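Long-range contacts in 2,3-bisphosphoglycerate-independent phosphoglycerate mutase (Pyrococcus horikoshii, PDB 2ZKT), which probably interconverts 2-phosphoglycerate and 3-phosphoglycerate in glycolysis, as a metal-dependent mutase that needs no bisphosphoglycerate cofactor: residues B[311-316]-B[349-354]; B[11-16]-B[303-308]; B[243-248]-B[293-298]; B[4-9]-B[289-294]; B[99-104]-B[224-229]. All blocks are in the same frame, centred on the assembly; numbering follows the deposited sequence.

Contact 1: B[311-316]-B[349-354]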
# COMPACT_ATOMS: atom_id res chain seq x y z
N ASN B 311 15.28 -5.36 8.72
CA ASN B 311 14.64 -4.22 9.40
C ASN B 311 14.41 -3.03 8.46
O ASN B 311 14.84 -1.90 8.74
CB ASN B 311 15.50 -3.77 10.59
CG ASN B 311 14.74 -2.87 11.54
OD1 ASN B 311 14.96 -2.89 12.75
ND2 ASN B 311 13.82 -2.07 11.00
N LYS B 312 13.72 -3.29 7.35
CA LYS B 312 13.42 -2.26 6.35
C LYS B 312 11.91 -2.29 6.05
O LYS B 312 11.47 -2.85 5.03
CB LYS B 312 14.24 -2.54 5.08
CG LYS B 312 15.75 -2.51 5.33
CD LYS B 312 16.55 -2.89 4.08
CE LYS B 312 16.35 -4.35 3.70
NZ LYS B 312 17.30 -4.81 2.63
N PRO B 313 11.10 -1.69 6.95
CA PRO B 313 9.63 -1.59 6.88
C PRO B 313 9.07 -1.07 5.56
O PRO B 313 8.14 -1.66 4.99
CB PRO B 313 9.30 -0.64 8.05
CG PRO B 313 10.37 -0.95 9.03
CD PRO B 313 11.60 -1.01 8.16
N LYS B 314 9.62 0.05 5.10
CA LYS B 314 9.17 0.67 3.85
C LYS B 314 9.45 -0.28 2.69
O LYS B 314 8.59 -0.52 1.84
CB LYS B 314 9.92 1.99 3.63
CG LYS B 314 9.74 3.03 4.73
CD LYS B 314 8.64 4.04 4.38
CE LYS B 314 8.68 5.24 5.31
NZ LYS B 314 7.67 6.27 4.92
N LEU B 315 10.67 -0.82 2.65
CA LEU B 315 11.05 -1.75 1.59
C LEU B 315 10.11 -2.95 1.59
O LEU B 315 9.62 -3.37 0.53
CB LEU B 315 12.50 -2.23 1.79
CG LEU B 315 12.96 -3.31 0.80
CD1 LEU B 315 12.74 -2.81 -0.63
CD2 LEU B 315 14.44 -3.64 1.03
N LYS B 316 9.87 -3.52 2.78
CA LYS B 316 8.98 -4.68 2.90
C LYS B 316 7.60 -4.31 2.37
O LYS B 316 7.00 -5.06 1.60
CB LYS B 316 8.89 -5.15 4.36
CG LYS B 316 8.01 -6.38 4.57
CD LYS B 316 8.14 -6.90 6.01
CE LYS B 316 7.22 -8.09 6.28
NZ LYS B 316 7.46 -8.67 7.63
N THR B 349 7.77 -12.25 10.28
CA THR B 349 9.17 -11.83 10.35
C THR B 349 9.15 -10.33 10.57
O THR B 349 9.36 -9.55 9.65
CB THR B 349 9.95 -12.13 9.06
OG1 THR B 349 9.93 -13.55 8.81
CG2 THR B 349 11.41 -11.67 9.20
N PRO B 350 8.88 -9.91 11.82
CA PRO B 350 8.82 -8.49 12.20
C PRO B 350 10.15 -7.78 11.93
O PRO B 350 11.22 -8.34 12.18
CB PRO B 350 8.51 -8.55 13.71
CG PRO B 350 7.90 -9.91 13.92
CD PRO B 350 8.70 -10.79 12.99
N CYS B 351 10.07 -6.56 11.42
CA CYS B 351 11.28 -5.79 11.15
C CYS B 351 12.01 -5.50 12.47
O CYS B 351 13.25 -5.55 12.53
CB CYS B 351 10.92 -4.48 10.43
SG CYS B 351 10.35 -4.72 8.71
N GLU B 352 11.26 -5.22 13.53
CA GLU B 352 11.86 -4.94 14.84
C GLU B 352 12.55 -6.17 15.44
O GLU B 352 13.35 -6.05 16.38
CB GLU B 352 10.82 -4.42 15.84
CG GLU B 352 9.88 -5.50 16.41
CD GLU B 352 9.14 -5.05 17.68
OE1 GLU B 352 8.43 -4.01 17.63
OE2 GLU B 352 9.28 -5.74 18.72
N VAL B 353 12.24 -7.36 14.92
CA VAL B 353 12.85 -8.60 15.44
C VAL B 353 14.01 -9.08 14.55
O VAL B 353 14.94 -9.72 15.03
CB VAL B 353 11.80 -9.74 15.56
CG1 VAL B 353 12.43 -11.00 16.18
CG2 VAL B 353 10.63 -9.27 16.41
N MET B 354 13.94 -8.75 13.25
CA MET B 354 14.97 -9.13 12.28
C MET B 354 15.16 -10.65 12.17
O MET B 354 16.25 -11.14 11.86
CB MET B 354 16.31 -8.46 12.65
CG MET B 354 16.30 -6.93 12.48
SD MET B 354 17.87 -6.12 12.89
CE MET B 354 18.83 -6.41 11.36
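C351 points its thiol into the start of helix 313-331, and this is the tightly packed part of the contact. Its SG lies 3.6 Å from P313 N, while CG of the P313 ring packs 3.8 Å from the same sulfur. The chi1 of -71° turns SG away from the carbonyl carbon of C351, which sends it over the first turn of the helix. Deeper in, the extended chain of K316 passes the sulfur, CD to C351 SG being 4.1 Å, and its ammonium forms a weak hydrogen bond with T349 O (NZ to O 2.9 Å). That ammonium is held mainly from outside, by a salt bridge to D17 and a hydrogen bond to G14 O. The other flank is looser and nearer solvent. There N311 CB meets CG of the exposed M354 at 3.8 Å, and N311 OD1 sits 3.2 Å from C351 O, a pair of acceptors with no bond between them. N311 closes the preceding helix with a Schellman motif, and K312 N-caps the next. T349 OG1 bonds D305, a zinc ligand, so this junction and loop form second-shell structure at the metal centre of the alkaline phosphatase superfamily.

Contact 2: B[11-16]-B[303-308]. With ZN (zinc ion), chain G; ZN (zinc ion), chain H.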
# COMPACT_ATOMS: atom_id res chain seq x y z
N ILE B 11 1.76 -17.84 -0.89
CA ILE B 11 2.53 -17.53 0.31
C ILE B 11 3.49 -16.36 0.12
O ILE B 11 4.38 -16.37 -0.76
CB ILE B 11 3.37 -18.75 0.78
CG1 ILE B 11 2.43 -19.88 1.25
CG2 ILE B 11 4.31 -18.34 1.91
CD1 ILE B 11 1.51 -19.49 2.40
N LEU B 12 3.31 -15.33 0.96
CA LEU B 12 4.17 -14.16 0.94
C LEU B 12 5.07 -14.33 2.17
O LEU B 12 4.72 -13.92 3.27
CB LEU B 12 3.32 -12.89 1.05
CG LEU B 12 2.20 -12.80 0.00
CD1 LEU B 12 1.61 -11.41 0.05
CD2 LEU B 12 2.73 -13.11 -1.39
N ASP B 13 6.21 -14.98 1.94
CA ASP B 13 7.19 -15.28 2.98
C ASP B 13 7.42 -14.15 4.00
O ASP B 13 7.66 -13.00 3.63
CB ASP B 13 8.52 -15.67 2.30
CG ASP B 13 9.30 -16.71 3.09
OD1 ASP B 13 9.92 -16.34 4.11
OD2 ASP B 13 9.28 -17.90 2.68
N GLY B 14 7.32 -14.50 5.28
CA GLY B 14 7.51 -13.53 6.35
C GLY B 14 6.54 -12.36 6.36
O GLY B 14 6.83 -11.31 6.92
N LEU B 15 5.36 -12.55 5.76
CA LEU B 15 4.34 -11.50 5.69
C LEU B 15 4.03 -10.79 7.00
O LEU B 15 4.10 -9.56 7.09
CB LEU B 15 3.05 -12.09 5.12
CG LEU B 15 1.93 -11.09 4.84
CD1 LEU B 15 2.42 -9.99 3.89
CD2 LEU B 15 0.75 -11.84 4.23
N GLY B 16 3.69 -11.56 8.04
CA GLY B 16 3.36 -10.96 9.32
C GLY B 16 4.41 -10.04 9.93
O GLY B 16 5.62 -10.27 9.79
N PRO B 303 11.23 -12.53 -1.34
CA PRO B 303 11.73 -11.19 -0.97
C PRO B 303 11.09 -10.45 0.22
O PRO B 303 11.79 -9.73 0.95
CB PRO B 303 11.65 -10.40 -2.28
CG PRO B 303 10.67 -11.18 -3.13
CD PRO B 303 10.99 -12.61 -2.79
N THR B 304 9.78 -10.62 0.45
CA THR B 304 9.17 -9.94 1.58
C THR B 304 9.88 -10.34 2.88
O THR B 304 10.03 -9.53 3.80
CB THR B 304 7.67 -10.30 1.73
OG1 THR B 304 7.49 -11.70 1.46
CG2 THR B 304 6.82 -9.47 0.78
N ASP B 305 10.35 -11.59 2.93
CA ASP B 305 11.03 -12.08 4.13
C ASP B 305 12.41 -11.47 4.36
O ASP B 305 12.84 -11.32 5.52
CB ASP B 305 11.14 -13.60 4.08
CG ASP B 305 11.79 -14.18 5.33
OD1 ASP B 305 11.24 -13.97 6.44
OD2 ASP B 305 12.85 -14.83 5.19
N ALA B 306 13.11 -11.11 3.28
CA ALA B 306 14.44 -10.52 3.41
C ALA B 306 14.36 -9.11 4.02
O ALA B 306 15.17 -8.74 4.88
CB ALA B 306 15.13 -10.46 2.06
N ALA B 307 13.37 -8.33 3.58
CA ALA B 307 13.22 -6.97 4.09
C ALA B 307 12.98 -7.01 5.60
O ALA B 307 13.45 -6.13 6.35
CB ALA B 307 12.06 -6.27 3.40
N GLY B 308 12.27 -8.06 6.05
CA GLY B 308 11.98 -8.22 7.47
C GLY B 308 13.25 -8.56 8.23
O GLY B 308 13.50 -8.03 9.32
ZN ZN G . 9.90 -18.31 5.24
ZN ZN H . 13.31 -15.84 6.94
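Part of the two-metal centre of the alkaline phosphatase superfamily is formed here by the loop that follows strand 6-12 and the first turn of helix 303-309, each supplying one aspartate to a different zinc ion. D13 binds the first zinc through OD1 at 2.3 Å, with OD2 farther off at 2.7 Å, in a site completed by S60, D346 and H347. D305 binds the second through OD2 at 2.1 Å, together with H309 and H356. The two carboxylates cross obliquely, their planes 59° apart, and D13 OD1 comes within 3.0 Å of D305 CB. D13 OD1 and D305 OD2, 3.5 Å apart, each bind a different zinc ion. The chi1 of D305, -177°, carries its carboxylate away from its own backbone N and towards the second metal; its other oxygen, OD1, is hydrogen-bonded by T349 OG1. G14 lies opposite D305, with CA atoms 4.4 Å apart, and has positive phi inside a type II turn from L12 to L15. All five touching residues are buried, and L12 and T304 also pack against helix 313-331. What ties the turn directly to the helix is a short hydrogen bond, T304 OG1 to D13 O at 2.5 Å, in which the hydroxyl reaches a lone pair of the carbonyl in its plane.

Contact 3: B[243-248]-B[293-298]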
# COMPACT_ATOMS: atom_id res chain seq x y z
N LYS B 243 -5.89 -36.68 -3.68
CA LYS B 243 -6.23 -37.16 -5.03
C LYS B 243 -6.30 -36.00 -6.03
O LYS B 243 -7.34 -35.77 -6.67
CB LYS B 243 -7.57 -37.90 -5.00
CG LYS B 243 -7.62 -39.02 -3.96
CD LYS B 243 -9.00 -39.64 -3.89
CE LYS B 243 -9.06 -40.72 -2.82
NZ LYS B 243 -10.43 -41.31 -2.70
N VAL B 244 -5.19 -35.29 -6.16
CA VAL B 244 -5.11 -34.15 -7.06
C VAL B 244 -3.73 -34.07 -7.72
O VAL B 244 -2.77 -34.74 -7.29
CB VAL B 244 -5.32 -32.81 -6.29
CG1 VAL B 244 -6.69 -32.78 -5.62
CG2 VAL B 244 -4.20 -32.64 -5.25
N LYS B 245 -3.65 -33.28 -8.79
CA LYS B 245 -2.38 -33.04 -9.47
C LYS B 245 -1.99 -31.70 -8.84
O LYS B 245 -2.80 -30.77 -8.82
CB LYS B 245 -2.56 -32.87 -10.99
CG LYS B 245 -2.97 -34.14 -11.71
CD LYS B 245 -3.22 -33.89 -13.19
CE LYS B 245 -3.66 -35.17 -13.91
NZ LYS B 245 -3.94 -34.94 -15.36
N ALA B 246 -0.77 -31.63 -8.29
CA ALA B 246 -0.32 -30.41 -7.63
C ALA B 246 1.00 -29.88 -8.18
O ALA B 246 2.00 -30.61 -8.27
CB ALA B 246 -0.20 -30.67 -6.13
N ALA B 247 1.02 -28.58 -8.52
CA ALA B 247 2.21 -27.92 -9.04
C ALA B 247 2.54 -26.67 -8.22
O ALA B 247 1.66 -26.09 -7.58
CB ALA B 247 2.00 -27.52 -10.50
N GLY B 248 3.81 -26.26 -8.24
CA GLY B 248 4.21 -25.07 -7.49
C GLY B 248 5.21 -24.18 -8.22
O GLY B 248 6.13 -24.65 -8.88
N ASP B 293 -3.68 -27.22 -16.05
CA ASP B 293 -3.39 -28.66 -16.07
C ASP B 293 -3.24 -29.30 -14.69
O ASP B 293 -2.98 -30.50 -14.57
CB ASP B 293 -2.11 -28.93 -16.88
CG ASP B 293 -2.27 -28.56 -18.35
OD1 ASP B 293 -3.19 -29.11 -19.01
OD2 ASP B 293 -1.47 -27.73 -18.85
N TYR B 294 -3.40 -28.50 -13.63
CA TYR B 294 -3.27 -29.02 -12.28
C TYR B 294 -4.50 -28.63 -11.47
O TYR B 294 -5.19 -27.66 -11.81
CB TYR B 294 -2.01 -28.45 -11.63
CG TYR B 294 -0.72 -29.07 -12.14
CD1 TYR B 294 -0.20 -30.23 -11.56
CD2 TYR B 294 -0.01 -28.48 -13.20
CE1 TYR B 294 1.00 -30.80 -12.01
CE2 TYR B 294 1.19 -29.05 -13.67
CZ TYR B 294 1.69 -30.21 -13.06
OH TYR B 294 2.86 -30.79 -13.51
N ASP B 295 -4.79 -29.38 -10.41
CA ASP B 295 -5.96 -29.07 -9.58
C ASP B 295 -5.60 -28.09 -8.46
O ASP B 295 -6.40 -27.24 -8.09
CB ASP B 295 -6.53 -30.35 -8.94
CG ASP B 295 -6.74 -31.45 -9.95
OD1 ASP B 295 -7.57 -31.25 -10.88
OD2 ASP B 295 -6.08 -32.51 -9.82
N PHE B 296 -4.38 -28.22 -7.95
CA PHE B 296 -3.90 -27.38 -6.86
C PHE B 296 -2.56 -26.74 -7.24
O PHE B 296 -1.62 -27.45 -7.63
CB PHE B 296 -3.71 -28.23 -5.59
CG PHE B 296 -3.59 -27.42 -4.33
CD1 PHE B 296 -4.73 -26.97 -3.66
CD2 PHE B 296 -2.33 -27.08 -3.82
CE1 PHE B 296 -4.62 -26.20 -2.51
CE2 PHE B 296 -2.21 -26.31 -2.66
CZ PHE B 296 -3.36 -25.86 -2.01
N VAL B 297 -2.49 -25.41 -7.14
CA VAL B 297 -1.26 -24.70 -7.46
C VAL B 297 -0.78 -23.87 -6.27
O VAL B 297 -1.57 -23.17 -5.61
CB VAL B 297 -1.46 -23.75 -8.70
CG1 VAL B 297 -0.25 -22.83 -8.88
CG2 VAL B 297 -1.65 -24.59 -9.97
N PHE B 298 0.52 -23.97 -5.99
CA PHE B 298 1.15 -23.25 -4.89
C PHE B 298 2.14 -22.22 -5.46
O PHE B 298 2.98 -22.55 -6.30
CB PHE B 298 1.89 -24.26 -3.99
CG PHE B 298 2.77 -23.63 -2.95
CD1 PHE B 298 2.22 -22.90 -1.89
CD2 PHE B 298 4.16 -23.74 -3.03
CE1 PHE B 298 3.04 -22.29 -0.92
CE2 PHE B 298 4.99 -23.13 -2.07
CZ PHE B 298 4.43 -22.41 -1.01
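Strands 246-248 and 296-298 run parallel, their axes 4.6 Å apart at closest and inclined by 19°, with A246, A247 and G248 paired to F296, V297 and F298. Backbone bonds zigzag between them: K245 O receives F296 N, A247 N gives to F296 O (3.0 Å), and F298 N to A247 O (2.9 Å). K245 O also takes D295 N, so two donors grip one carbonyl where the pairing begins. D295 adds a side-chain bond at this end, OD2 accepting K245 N at 2.7 Å on the anti side of the carboxylate, 19° out of its plane, while its CB packs beside V244 CB. Y294 CG, anti to the carbonyl carbon (chi1 -74°), sets the ring flat beneath A247, whose CB sits 3.4 Å from the Y294 ring centroid and close to the normal, a CH-pi contact over the face. The ring edge meets K245 C, 3.6 Å from Y294 CD1, and the hydroxyl is anchored by D265 and Y267. F296 and F298 lean away from strand 246-248, towards L9 and I11 of strand 6-12. The chemistry is consistent with the start of the pairing being held by a carboxylate bond and a doubly used carbonyl, with an aromatic face packed beside them.

Contact 4: B[4-9]-B[289-294]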
# COMPACT_ATOMS: atom_id res chain seq x y z
N LYS B 4 -16.32 -29.88 -8.71
CA LYS B 4 -15.16 -29.63 -7.86
C LYS B 4 -14.43 -28.38 -8.38
O LYS B 4 -14.59 -28.00 -9.55
CB LYS B 4 -14.21 -30.83 -7.89
CG LYS B 4 -14.82 -32.11 -7.33
CD LYS B 4 -13.84 -33.28 -7.47
CE LYS B 4 -14.38 -34.55 -6.85
NZ LYS B 4 -13.37 -35.66 -6.94
N ARG B 5 -13.63 -27.74 -7.53
CA ARG B 5 -12.91 -26.53 -7.94
C ARG B 5 -11.41 -26.71 -7.80
O ARG B 5 -10.94 -27.66 -7.18
CB ARG B 5 -13.38 -25.33 -7.11
CG ARG B 5 -14.80 -24.89 -7.43
CD ARG B 5 -15.29 -23.72 -6.57
NE ARG B 5 -15.92 -24.20 -5.34
CZ ARG B 5 -17.18 -23.96 -5.00
NH1 ARG B 5 -17.97 -23.24 -5.80
NH2 ARG B 5 -17.66 -24.46 -3.86
N LYS B 6 -10.65 -25.79 -8.40
CA LYS B 6 -9.19 -25.83 -8.31
C LYS B 6 -8.74 -25.03 -7.08
O LYS B 6 -9.54 -24.34 -6.44
CB LYS B 6 -8.54 -25.21 -9.57
CG LYS B 6 -8.64 -26.06 -10.82
CD LYS B 6 -8.08 -25.32 -12.04
CE LYS B 6 -8.31 -26.11 -13.32
NZ LYS B 6 -7.53 -27.39 -13.31
N GLY B 7 -7.45 -25.12 -6.76
CA GLY B 7 -6.95 -24.38 -5.62
C GLY B 7 -5.74 -23.52 -5.94
O GLY B 7 -4.91 -23.90 -6.78
N LEU B 8 -5.63 -22.37 -5.29
CA LEU B 8 -4.49 -21.48 -5.48
C LEU B 8 -4.03 -20.93 -4.13
O LEU B 8 -4.64 -20.01 -3.57
CB LEU B 8 -4.85 -20.34 -6.45
CG LEU B 8 -3.74 -19.33 -6.76
CD1 LEU B 8 -2.43 -20.03 -7.12
CD2 LEU B 8 -4.20 -18.45 -7.89
N LEU B 9 -2.96 -21.51 -3.60
CA LEU B 9 -2.43 -21.10 -2.33
C LEU B 9 -1.20 -20.21 -2.54
O LEU B 9 -0.17 -20.66 -3.07
CB LEU B 9 -2.06 -22.33 -1.49
CG LEU B 9 -1.40 -22.05 -0.13
CD1 LEU B 9 -2.24 -21.06 0.65
CD2 LEU B 9 -1.23 -23.36 0.64
N GLU B 289 -0.89 -20.46 -15.99
CA GLU B 289 -0.70 -21.54 -16.97
C GLU B 289 -0.96 -22.89 -16.30
O GLU B 289 -1.77 -23.69 -16.77
CB GLU B 289 0.74 -21.55 -17.52
CG GLU B 289 1.07 -20.49 -18.57
CD GLU B 289 2.48 -20.65 -19.12
OE1 GLU B 289 2.78 -21.72 -19.71
OE2 GLU B 289 3.30 -19.71 -18.97
N LEU B 290 -0.25 -23.14 -15.18
CA LEU B 290 -0.38 -24.39 -14.43
C LEU B 290 -1.80 -24.71 -13.97
O LEU B 290 -2.18 -25.88 -13.89
CB LEU B 290 0.56 -24.37 -13.21
CG LEU B 290 2.06 -24.29 -13.55
CD1 LEU B 290 2.85 -23.99 -12.27
CD2 LEU B 290 2.53 -25.60 -14.20
N LEU B 291 -2.60 -23.69 -13.66
CA LEU B 291 -3.97 -23.94 -13.22
C LEU B 291 -4.74 -24.71 -14.29
O LEU B 291 -5.68 -25.45 -13.98
CB LEU B 291 -4.69 -22.61 -12.89
CG LEU B 291 -4.48 -22.08 -11.46
CD1 LEU B 291 -5.03 -20.66 -11.34
CD2 LEU B 291 -5.20 -22.99 -10.46
N LYS B 292 -4.33 -24.54 -15.55
CA LYS B 292 -4.98 -25.22 -16.67
C LYS B 292 -4.73 -26.73 -16.72
O LYS B 292 -5.49 -27.46 -17.36
CB LYS B 292 -4.54 -24.60 -18.01
CG LYS B 292 -5.07 -23.18 -18.24
CD LYS B 292 -4.48 -22.57 -19.50
CE LYS B 292 -4.93 -21.12 -19.68
NZ LYS B 292 -4.25 -20.45 -20.83
N ASP B 293 -3.68 -27.22 -16.05
CA ASP B 293 -3.39 -28.66 -16.07
C ASP B 293 -3.24 -29.30 -14.69
O ASP B 293 -2.98 -30.50 -14.57
CB ASP B 293 -2.11 -28.93 -16.88
CG ASP B 293 -2.27 -28.56 -18.35
OD1 ASP B 293 -3.19 -29.11 -19.01
OD2 ASP B 293 -1.47 -27.73 -18.85
N TYR B 294 -3.40 -28.50 -13.63
CA TYR B 294 -3.27 -29.02 -12.28
C TYR B 294 -4.50 -28.63 -11.47
O TYR B 294 -5.19 -27.66 -11.81
CB TYR B 294 -2.01 -28.45 -11.63
CG TYR B 294 -0.72 -29.07 -12.14
CD1 TYR B 294 -0.20 -30.23 -11.56
CD2 TYR B 294 -0.01 -28.48 -13.20
CE1 TYR B 294 1.00 -30.80 -12.01
CE2 TYR B 294 1.19 -29.05 -13.67
CZ TYR B 294 1.69 -30.21 -13.06
OH TYR B 294 2.86 -30.79 -13.51
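L291 and K6 bury the largest areas here, 86 and 81 Å², with L8 a smaller third at 26 Å². K6 opens strand 6-9 and reaches across to the end of helix 280-291, where its ammonium gives a hydrogen bond to Y294 O (NZ to O 2.8 Å). The donor approaches from above the carbonyl plane, 46° out of it, off the lone pairs. The bend at the last torsion of the lysine, chi4 -65°, turns NZ towards the backbone that leaves the helix. A second, weak bond to L291 O is less certain, because that oxygen is placed too close to its surroundings in the model. L291 answers with its two methyls: CD2 lies 3.8 Å from G7 O and 4.0 Å from K6 CD, while CD1 meets L8 CD2 at 4.2 Å, the two leucine side chains crossing at about a right angle. Both leucines also touch V297 of the neighbouring strand, so the helix end seats on the sheet over strands 6-12 and 296-301. Chemically, the lysine contributes twice: its aliphatic chain extends the leucine packing, and its charge meets a carbonyl just beyond the helix, consistent with a favourable interaction with the negative end of the dipole.

Contact 5: B[99-104]-B[224-229]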
# COMPACT_ATOMS: atom_id res chain seq x y z
N ARG B 99 23.16 -28.83 5.40
CA ARG B 99 23.36 -27.52 4.78
C ARG B 99 24.83 -27.21 5.16
O ARG B 99 25.25 -27.43 6.31
CB ARG B 99 22.40 -26.47 5.37
CG ARG B 99 22.49 -26.30 6.88
CD ARG B 99 21.26 -25.54 7.41
NE ARG B 99 21.20 -24.16 6.93
CZ ARG B 99 22.00 -23.17 7.34
NH1 ARG B 99 22.93 -23.42 8.26
NH2 ARG B 99 21.86 -21.95 6.84
N VAL B 100 25.60 -26.74 4.19
CA VAL B 100 27.02 -26.45 4.43
C VAL B 100 27.44 -25.00 4.13
O VAL B 100 27.08 -24.43 3.09
CB VAL B 100 27.92 -27.38 3.57
CG1 VAL B 100 29.38 -27.20 3.97
CG2 VAL B 100 27.48 -28.85 3.71
N ASN B 101 28.24 -24.43 5.04
CA ASN B 101 28.75 -23.08 4.86
C ASN B 101 30.27 -23.15 4.76
O ASN B 101 30.92 -23.80 5.60
CB ASN B 101 28.40 -22.18 6.06
CG ASN B 101 26.90 -21.97 6.22
OD1 ASN B 101 26.17 -22.87 6.66
ND2 ASN B 101 26.43 -20.77 5.86
N PHE B 102 30.84 -22.53 3.72
CA PHE B 102 32.30 -22.51 3.59
C PHE B 102 32.75 -21.48 4.63
O PHE B 102 32.15 -20.39 4.73
CB PHE B 102 32.73 -22.03 2.19
CG PHE B 102 32.53 -23.06 1.11
CD1 PHE B 102 33.27 -24.24 1.12
CD2 PHE B 102 31.59 -22.85 0.11
CE1 PHE B 102 33.07 -25.21 0.14
CE2 PHE B 102 31.38 -23.82 -0.88
CZ PHE B 102 32.13 -25.01 -0.87
N ALA B 103 33.76 -21.82 5.42
CA ALA B 103 34.26 -20.91 6.46
C ALA B 103 35.78 -20.74 6.38
O ALA B 103 36.44 -21.25 5.47
CB ALA B 103 33.86 -21.42 7.85
N THR B 104 36.33 -20.01 7.36
CA THR B 104 37.77 -19.78 7.43
C THR B 104 38.32 -20.27 8.79
O THR B 104 37.94 -19.75 9.84
CB THR B 104 38.10 -18.26 7.27
OG1 THR B 104 37.53 -17.77 6.04
CG2 THR B 104 39.61 -18.04 7.23
N LEU B 224 31.46 -25.72 7.55
CA LEU B 224 30.53 -25.73 8.69
C LEU B 224 29.29 -26.52 8.22
O LEU B 224 28.56 -26.08 7.33
CB LEU B 224 30.13 -24.31 9.12
CG LEU B 224 31.25 -23.50 9.80
CD1 LEU B 224 30.66 -22.20 10.37
CD2 LEU B 224 31.91 -24.31 10.91
N ILE B 225 29.09 -27.69 8.83
CA ILE B 225 27.99 -28.60 8.48
C ILE B 225 26.92 -28.65 9.56
O ILE B 225 27.21 -28.92 10.73
CB ILE B 225 28.51 -30.05 8.26
CG1 ILE B 225 29.69 -30.05 7.27
CG2 ILE B 225 27.39 -30.93 7.73
CD1 ILE B 225 30.36 -31.41 7.12
N ARG B 226 25.68 -28.41 9.16
CA ARG B 226 24.57 -28.42 10.11
C ARG B 226 23.24 -28.80 9.45
O ARG B 226 23.20 -29.17 8.27
CB ARG B 226 24.48 -27.04 10.76
CG ARG B 226 24.39 -25.89 9.77
CD ARG B 226 24.75 -24.56 10.44
NE ARG B 226 24.18 -24.47 11.79
CZ ARG B 226 24.21 -23.38 12.56
NH1 ARG B 226 24.78 -22.25 12.11
NH2 ARG B 226 23.67 -23.40 13.77
N GLY B 227 22.17 -28.71 10.24
CA GLY B 227 20.84 -29.03 9.72
C GLY B 227 20.69 -30.43 9.15
O GLY B 227 20.13 -30.60 8.06
N ALA B 228 21.18 -31.43 9.88
CA ALA B 228 21.08 -32.82 9.44
C ALA B 228 19.60 -33.14 9.17
O ALA B 228 18.72 -32.81 9.97
CB ALA B 228 21.65 -33.76 10.51
N GLY B 229 19.32 -33.79 8.03
CA GLY B 229 17.94 -34.11 7.72
C GLY B 229 17.72 -35.35 6.87
O GLY B 229 18.58 -35.74 6.06
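Strands 99-103 and 224-229 form an antiparallel pair at one side of the four-stranded sheet, with R99 opposite R226 and N101 opposite L224 as hydrogen-bonded pairs and V100 opposite I225 as the non-hydrogen-bonded one. Four backbone bonds join them; the straightest is L224 N to N101 O, 2.8 Å with 173° at the hydrogen. On one face R99 and R226 run side by side and point the same way. R99 CG lies between the backbone N and the carbonyl carbon (chi1 57°), and the chain bends at chi3, bringing NH1 alongside R226. The edge of the R99 guanidinium meets the aliphatic part of its neighbour, NH1 being 3.1 Å from R226 CD, and the guanidinium planes are 69° apart. Though these like charges are close, the contact itself is made largely through the R226 methylenes. Further along this face, L224 CG packs 3.9 Å from A103 CB. The opposite face carries V100 CG2, 4.4 Å from I225 CG1, and I225 also rests on L192, F195 and V196 of helix 186-203. V100 bonds through its backbone to K162, which places 99-103 between two strands. Buried by the contact, N101 OD1 has no polar partner in the model; L224 O is 4.1 Å from it.

Overall arrangement
Contacts 2, 3 and 4 share the eight-stranded mixed sheet, where strands 6-12 and 296-301 are neighbours. Contacts 3 and 4 nearly coincide, centres 6 Å apart; they share D293 and Y294, and G7 bonds to D295 and V297. Contact 2, 24 Å from both, meets contact 3 where I11 packs on F298. Its centre is 9 Å from that of contact 1, joined by T349 OG1 to D305 OD1 and K316 NZ to G14 O; helices 303-309 and 313-331 are consecutive. Contact 1 follows the others in series, and contact 3 is nested inside contact 2. Contact 5, 24 to 37 Å from the rest, is nested inside contacts 2 and 4, consistent with its sheet being inserted into the metal-binding core.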